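Local atomic coordinates of periplasmic cell division protein (SufI) (Aquifex aeolicus, PDB entry 6SYY), a protein that binds four copper ions as the multicopper oxidase McoA and probably couples the oxidation of its substrates to the reduction of dioxygen. Residues A[197-202]-A[244-249]; A[203-208]-A[250-255]. One frame throughout, in Å; residues are numbered along the deposited sequence.

Contacts 1 and 2 are successive parts of one parallel pairing, between strand 200-208 and strand 247-254 of a cupredoxin-like domain, and their centres lie 16 Å apart. The pairing runs unbroken from one to the other: Arg251 N is a probable donor to Ile201 O at 2.9 Å, and Ile201 CB packs on Phe250 CD1 at 3.6 Å. A salt bridge of 3.1 Å, Asp200 OD1 to Arg251 NE, joins a side chain of contact 1 to one of contact 2. Contact 1 lies far from the copper ions, whereas contact 2 carries the strands inward, until the side chain of Leu253 is about 8 Å from a bound copper ion.

Contact 1: residues A[197-202]-A[244-249]; sequences GVIDIP and ERKIYR
Ile199 O accepts Arg249 N at 2.7 Å, almost in line with the carbonyl bond; Tyr248 CA adds only a CA-H...O contact. The next link runs the opposite way, from Ile201 N to Arg249 O at 2.8 Å with an N-H...O angle of 172°. Arg249 is thus held through both its N and its O between Ile199 and Ile201, the pattern of a parallel pair, here opening the pairing of two strands in a cupredoxin-like beta domain of the multicopper oxidase. Ile199 supplies most of the apolar packing. Its CG1 takes the position between backbone N and carbonyl carbon (chi1 63°), which leaves CG2 over one face of the Tyr248 ring, 3.8 Å from the centroid, in a CH-pi contact. A beta-branched residue suits this place: while CG2 covers the ring, the CG1-CD1 arm fills in beside the strand, CD1 covering Ile247 O, which has no polar partner in the model. The bent chain of Lys246 crosses Ile199 at about a right angle, bringing both CE and NZ against CG2, NZ also facing Glu244 OE1 in a long salt bridge. Tyrosine suits Tyr248: beyond the apolar ring its hydroxyl accepts Glu244 N (3.0 Å), tying down the inverse gamma turn centred on Arg245. Asp200 and Arg249 point the same way from the sheet, but no N-H of Arg249 points at Asp200, so only the charges attract; the salt bridges go from Asp200 to Arg251 and from Arg249 to Glu185 and Asp302. Between the two, Asp200 OD1 rests on the methylene Arg249 CD at 3.5 Å.

Contact 2: residues A[203-208]-A[250-255]; sequences LIIQDK and FRILNG
Ile205 keeps CG1 anti to its carbonyl carbon (chi1 -53°), and in Ile252 a chi1 of -59° does the same and so leaves CG2 anti to the backbone N, which brings Ile205 CD1 alongside Ile252 CG2 at 3.8 Å. Leu203, on the same face as these two, leans its CD1 obliquely on Phe250, 3.7 Å from its CD1. Tyr261 and Leu263 cover Ile205, and Ile303 covers Ile252 and Phe250. On the other face Ile204 CG2 and Leu253 CD2 run side by side, 4.1 Å apart, and both side chains pack on Met177. Leu203 is bonded through its N to Arg251 O (2.9 Å) and through its O to Leu253 N; Ile205 likewise joins Leu253 O and Gly255 N. Glycine suits Gly255 because a CB there would come within about 3.3 Å of Gln206 CG. That CG lies 3.5 Å from Gly255 O, and cutting Gln206 back to an alanine would probably lose this packing and leave a gap beside the carbonyl. This is one of the parallel pairs within the largely antiparallel Greek-key beta-barrel of a cupredoxin-like domain; its end brings the Leu253 side chain to about 7 Å from that of His159 and Gly255 to about 7 Å from the side chain of His510, both ligands of one copper ion.

Contact 1: residues A[197-202]-A[244-249]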
loop_
_atom_site.group_PDB
_atom_site.type_symbol
_atom_site.label_atom_id
_atom_site.label_comp_id
_atom_site.label_asym_id
_atom_site.label_seq_id
_atom_site.Cartn_x
_atom_site.Cartn_y
_atom_site.Cartn_z
ATOM N N GLY A 197 6.002 14.998 -9.492
ATOM C CA GLY A 197 5.263 16.232 -9.339
ATOM C C GLY A 197 4.847 16.913 -10.625
ATOM O O GLY A 197 4.041 17.851 -10.575
ATOM N N VAL A 198 5.360 16.483 -11.776
ATOM C CA VAL A 198 4.958 17.067 -13.050
ATOM C C VAL A 198 3.969 16.131 -13.735
ATOM O O VAL A 198 2.768 16.422 -13.801
ATOM C CB VAL A 198 6.177 17.355 -13.946
ATOM C CG1 VAL A 198 5.736 17.977 -15.266
ATOM C CG2 VAL A 198 7.146 18.262 -13.227
ATOM N N ILE A 199 4.459 15.003 -14.248
ATOM C CA ILE A 199 3.599 13.980 -14.831
ATOM C C ILE A 199 3.743 12.630 -14.143
ATOM O O ILE A 199 3.128 11.655 -14.590
ATOM C CB ILE A 199 3.834 13.833 -16.350
ATOM C CG1 ILE A 199 5.264 13.373 -16.638
ATOM C CG2 ILE A 199 3.525 15.153 -17.073
ATOM C CD1 ILE A 199 5.532 13.115 -18.113
ATOM N N ASP A 200 4.535 12.543 -13.071
ATOM C CA ASP A 200 4.632 11.353 -12.227
ATOM C C ASP A 200 4.041 11.741 -10.872
ATOM O O ASP A 200 4.727 12.328 -10.031
ATOM C CB ASP A 200 6.081 10.879 -12.114
ATOM C CG ASP A 200 6.205 9.481 -11.512
ATOM O OD1 ASP A 200 5.202 8.962 -10.981
ATOM O OD2 ASP A 200 7.309 8.896 -11.573
ATOM N N ILE A 201 2.771 11.412 -10.663
ATOM C CA ILE A 201 1.958 11.993 -9.604
ATOM C C ILE A 201 1.535 10.905 -8.621
ATOM O O ILE A 201 0.908 9.918 -9.023
ATOM C CB ILE A 201 0.718 12.704 -10.171
ATOM C CG1 ILE A 201 1.121 13.736 -11.233
ATOM C CG2 ILE A 201 -0.106 13.319 -9.047
ATOM C CD1 ILE A 201 1.994 14.847 -10.722
ATOM N N PRO A 202 1.826 11.043 -7.329
ATOM C CA PRO A 202 1.264 10.113 -6.345
ATOM C C PRO A 202 -0.195 10.434 -6.074
ATOM O O PRO A 202 -0.597 11.597 -6.028
ATOM C CB PRO A 202 2.124 10.356 -5.096
ATOM C CG PRO A 202 2.562 11.772 -5.226
ATOM C CD PRO A 202 2.718 12.038 -6.706
ATOM N N GLU A 244 -2.104 18.493 -18.917
ATOM C CA GLU A 244 -1.914 18.775 -20.329
ATOM C C GLU A 244 -2.188 17.510 -21.139
ATOM O O GLU A 244 -2.313 16.411 -20.594
ATOM C CB GLU A 244 -0.496 19.293 -20.582
ATOM C CG GLU A 244 -0.002 20.231 -19.495
ATOM C CD GLU A 244 1.417 20.706 -19.731
ATOM O OE1 GLU A 244 1.910 20.562 -20.870
ATOM O OE2 GLU A 244 2.041 21.217 -18.777
ATOM N N ARG A 245 -2.292 17.674 -22.459
ATOM C CA ARG A 245 -2.477 16.524 -23.345
ATOM C C ARG A 245 -1.150 15.770 -23.408
ATOM O O ARG A 245 -0.328 15.941 -24.311
ATOM C CB ARG A 245 -2.969 16.961 -24.721
ATOM C CG ARG A 245 -4.417 17.446 -24.714
ATOM C CD ARG A 245 -4.958 17.705 -26.114
ATOM N NE ARG A 245 -5.107 16.476 -26.889
ATOM C CZ ARG A 245 -4.343 16.144 -27.926
ATOM N NH1 ARG A 245 -3.371 16.952 -28.323
ATOM N NH2 ARG A 245 -4.556 15.005 -28.572
ATOM N N LYS A 246 -0.931 14.933 -22.397
ATOM C CA LYS A 246 0.318 14.204 -22.229
ATOM C C LYS A 246 -0.000 12.863 -21.584
ATOM O O LYS A 246 -1.125 12.612 -21.141
ATOM C CB LYS A 246 1.331 14.988 -21.369
ATOM C CG LYS A 246 1.875 16.259 -22.007
ATOM C CD LYS A 246 3.137 16.763 -21.313
ATOM C CE LYS A 246 2.823 17.470 -20.010
ATOM N NZ LYS A 246 4.048 18.051 -19.390
ATOM N N ILE A 247 1.003 11.994 -21.532
ATOM C CA ILE A 247 0.914 10.796 -20.709
ATOM C C ILE A 247 1.310 11.156 -19.285
ATOM O O ILE A 247 2.365 11.759 -19.055
ATOM C CB ILE A 247 1.808 9.676 -21.261
ATOM C CG1 ILE A 247 1.270 9.178 -22.608
ATOM C CG2 ILE A 247 1.928 8.544 -20.233
ATOM C CD1 ILE A 247 2.223 8.259 -23.352
ATOM N N TYR A 248 0.453 10.807 -18.330
ATOM C CA TYR A 248 0.741 10.966 -16.912
ATOM C C TYR A 248 0.857 9.598 -16.259
ATOM O O TYR A 248 0.099 8.677 -16.580
ATOM C CB TYR A 248 -0.347 11.774 -16.200
ATOM C CG TYR A 248 -0.264 13.262 -16.428
ATOM C CD1 TYR A 248 -0.587 13.811 -17.661
ATOM C CD2 TYR A 248 0.127 14.121 -15.407
ATOM C CE1 TYR A 248 -0.513 15.175 -17.878
ATOM C CE2 TYR A 248 0.205 15.487 -15.612
ATOM C CZ TYR A 248 -0.117 16.008 -16.852
ATOM O OH TYR A 248 -0.048 17.365 -17.074
ATOM N N ARG A 249 1.809 9.467 -15.349
ATOM C CA ARG A 249 1.898 8.299 -14.489
ATOM C C ARG A 249 1.311 8.652 -13.132
ATOM O O ARG A 249 1.710 9.648 -12.519
ATOM C CB ARG A 249 3.344 7.836 -14.337
ATOM C CG ARG A 249 3.531 6.762 -13.288
ATOM C CD ARG A 249 4.972 6.336 -13.232
ATOM N NE ARG A 249 5.152 5.128 -12.438
ATOM C CZ ARG A 249 6.266 4.407 -12.448
ATOM N NH1 ARG A 249 7.283 4.780 -13.219
ATOM N NH2 ARG A 249 6.365 3.320 -11.698
#

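Contact 2: residues A[203-208]-A[250-255]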
loop_
_atom_site.group_PDB
_atom_site.type_symbol
_atom_site.label_atom_id
_atom_site.label_comp_id
_atom_site.label_asym_id
_atom_site.label_seq_id
_atom_site.Cartn_x
_atom_site.Cartn_y
_atom_site.Cartn_z
ATOM N N LEU A 203 -0.992 9.383 -5.890
ATOM C CA LEU A 203 -2.396 9.525 -5.511
ATOM C C LEU A 203 -2.626 8.613 -4.309
ATOM O O LEU A 203 -2.997 7.444 -4.451
ATOM C CB LEU A 203 -3.333 9.197 -6.674
ATOM C CG LEU A 203 -3.198 10.014 -7.968
ATOM C CD1 LEU A 203 -4.240 9.566 -8.972
ATOM C CD2 LEU A 203 -3.325 11.506 -7.710
ATOM N N ILE A 204 -2.386 9.151 -3.116
ATOM C CA ILE A 204 -2.611 8.427 -1.873
ATOM C C ILE A 204 -4.078 8.637 -1.507
ATOM O O ILE A 204 -4.456 9.685 -0.981
ATOM C CB ILE A 204 -1.663 8.895 -0.768
ATOM C CG1 ILE A 204 -0.210 8.657 -1.202
ATOM C CG2 ILE A 204 -1.980 8.186 0.547
ATOM C CD1 ILE A 204 0.800 9.556 -0.527
ATOM N N ILE A 205 -4.909 7.641 -1.803
ATOM C CA ILE A 205 -6.354 7.765 -1.636
ATOM C C ILE A 205 -6.749 7.261 -0.255
ATOM O O ILE A 205 -6.411 6.137 0.137
ATOM C CB ILE A 205 -7.104 7.005 -2.740
ATOM C CG1 ILE A 205 -6.607 7.448 -4.116
ATOM C CG2 ILE A 205 -8.603 7.241 -2.617
ATOM C CD1 ILE A 205 -7.327 6.779 -5.264
ATOM N N GLN A 206 -7.471 8.099 0.482
ATOM C CA GLN A 206 -7.874 7.804 1.846
ATOM C C GLN A 206 -9.271 8.357 2.073
ATOM O O GLN A 206 -9.633 9.402 1.528
ATOM C CB GLN A 206 -6.909 8.424 2.861
ATOM C CG GLN A 206 -5.460 8.005 2.705
ATOM C CD GLN A 206 -4.580 8.626 3.766
ATOM O OE1 GLN A 206 -4.087 7.939 4.662
ATOM N NE2 GLN A 206 -4.386 9.936 3.679
ATOM N N ASP A 207 -10.059 7.653 2.876
ATOM C CA ASP A 207 -11.346 8.167 3.314
ATOM C C ASP A 207 -11.268 8.490 4.798
ATOM O O ASP A 207 -10.685 7.730 5.580
ATOM C CB ASP A 207 -12.490 7.184 3.025
ATOM C CG ASP A 207 -12.279 5.824 3.658
ATOM O OD1 ASP A 207 -11.115 5.408 3.823
ATOM O OD2 ASP A 207 -13.290 5.163 3.977
ATOM N N LYS A 208 -11.824 9.641 5.173
ATOM C CA LYS A 208 -11.791 10.114 6.551
ATOM C C LYS A 208 -13.103 10.818 6.874
ATOM O O LYS A 208 -13.868 11.197 5.984
ATOM C CB LYS A 208 -10.591 11.048 6.800
ATOM C CG LYS A 208 -9.248 10.334 6.711
ATOM C CD LYS A 208 -8.059 11.171 7.169
ATOM C CE LYS A 208 -6.781 10.328 7.100
ATOM N NZ LYS A 208 -5.541 11.121 7.277
ATOM N N PHE A 250 0.358 7.849 -12.671
ATOM C CA PHE A 250 -0.214 8.013 -11.341
ATOM C C PHE A 250 0.102 6.779 -10.512
ATOM O O PHE A 250 -0.199 5.652 -10.924
ATOM C CB PHE A 250 -1.721 8.253 -11.410
ATOM C CG PHE A 250 -2.096 9.492 -12.163
ATOM C CD1 PHE A 250 -1.916 10.743 -11.594
ATOM C CD2 PHE A 250 -2.622 9.410 -13.441
ATOM C CE1 PHE A 250 -2.256 11.890 -12.288
ATOM C CE2 PHE A 250 -2.963 10.552 -14.139
ATOM C CZ PHE A 250 -2.780 11.794 -13.563
ATOM N N ARG A 251 0.722 6.995 -9.355
ATOM C CA ARG A 251 1.024 5.937 -8.396
ATOM C C ARG A 251 -0.099 5.925 -7.372
ATOM O O ARG A 251 -0.086 6.698 -6.410
ATOM C CB ARG A 251 2.377 6.165 -7.739
ATOM C CG ARG A 251 3.521 6.144 -8.721
ATOM C CD ARG A 251 4.802 6.575 -8.059
ATOM N NE ARG A 251 5.878 6.712 -9.034
ATOM C CZ ARG A 251 6.820 5.799 -9.241
ATOM N NH1 ARG A 251 6.827 4.672 -8.536
ATOM N NH2 ARG A 251 7.756 6.017 -10.151
ATOM N N ILE A 252 -1.078 5.056 -7.589
ATOM C CA ILE A 252 -2.247 5.010 -6.720
ATOM C C ILE A 252 -1.923 4.136 -5.517
ATOM O O ILE A 252 -1.550 2.968 -5.664
ATOM C CB ILE A 252 -3.478 4.489 -7.471
ATOM C CG1 ILE A 252 -3.785 5.396 -8.667
ATOM C CG2 ILE A 252 -4.664 4.402 -6.524
ATOM C CD1 ILE A 252 -4.804 4.827 -9.613
ATOM N N LEU A 253 -2.048 4.707 -4.326
ATOM C CA LEU A 253 -1.822 3.991 -3.079
ATOM C C LEU A 253 -3.086 4.105 -2.245
ATOM O O LEU A 253 -3.499 5.214 -1.889
ATOM C CB LEU A 253 -0.614 4.561 -2.326
ATOM C CG LEU A 253 -0.144 3.831 -1.066
ATOM C CD1 LEU A 253 1.340 4.076 -0.860
ATOM C CD2 LEU A 253 -0.915 4.271 0.168
ATOM N N ASN A 254 -3.705 2.966 -1.950
ATOM C CA ASN A 254 -4.874 2.946 -1.077
ATOM C C ASN A 254 -4.376 2.987 0.358
ATOM O O ASN A 254 -3.908 1.980 0.895
ATOM C CB ASN A 254 -5.731 1.714 -1.334
ATOM C CG ASN A 254 -7.031 1.739 -0.557
ATOM O OD1 ASN A 254 -7.168 2.468 0.427
ATOM N ND2 ASN A 254 -7.996 0.938 -0.994
ATOM N N GLY A 255 -4.468 4.162 0.977
ATOM C CA GLY A 255 -4.061 4.334 2.356
ATOM C C GLY A 255 -5.248 4.379 3.291
ATOM O O GLY A 255 -5.164 4.937 4.387
#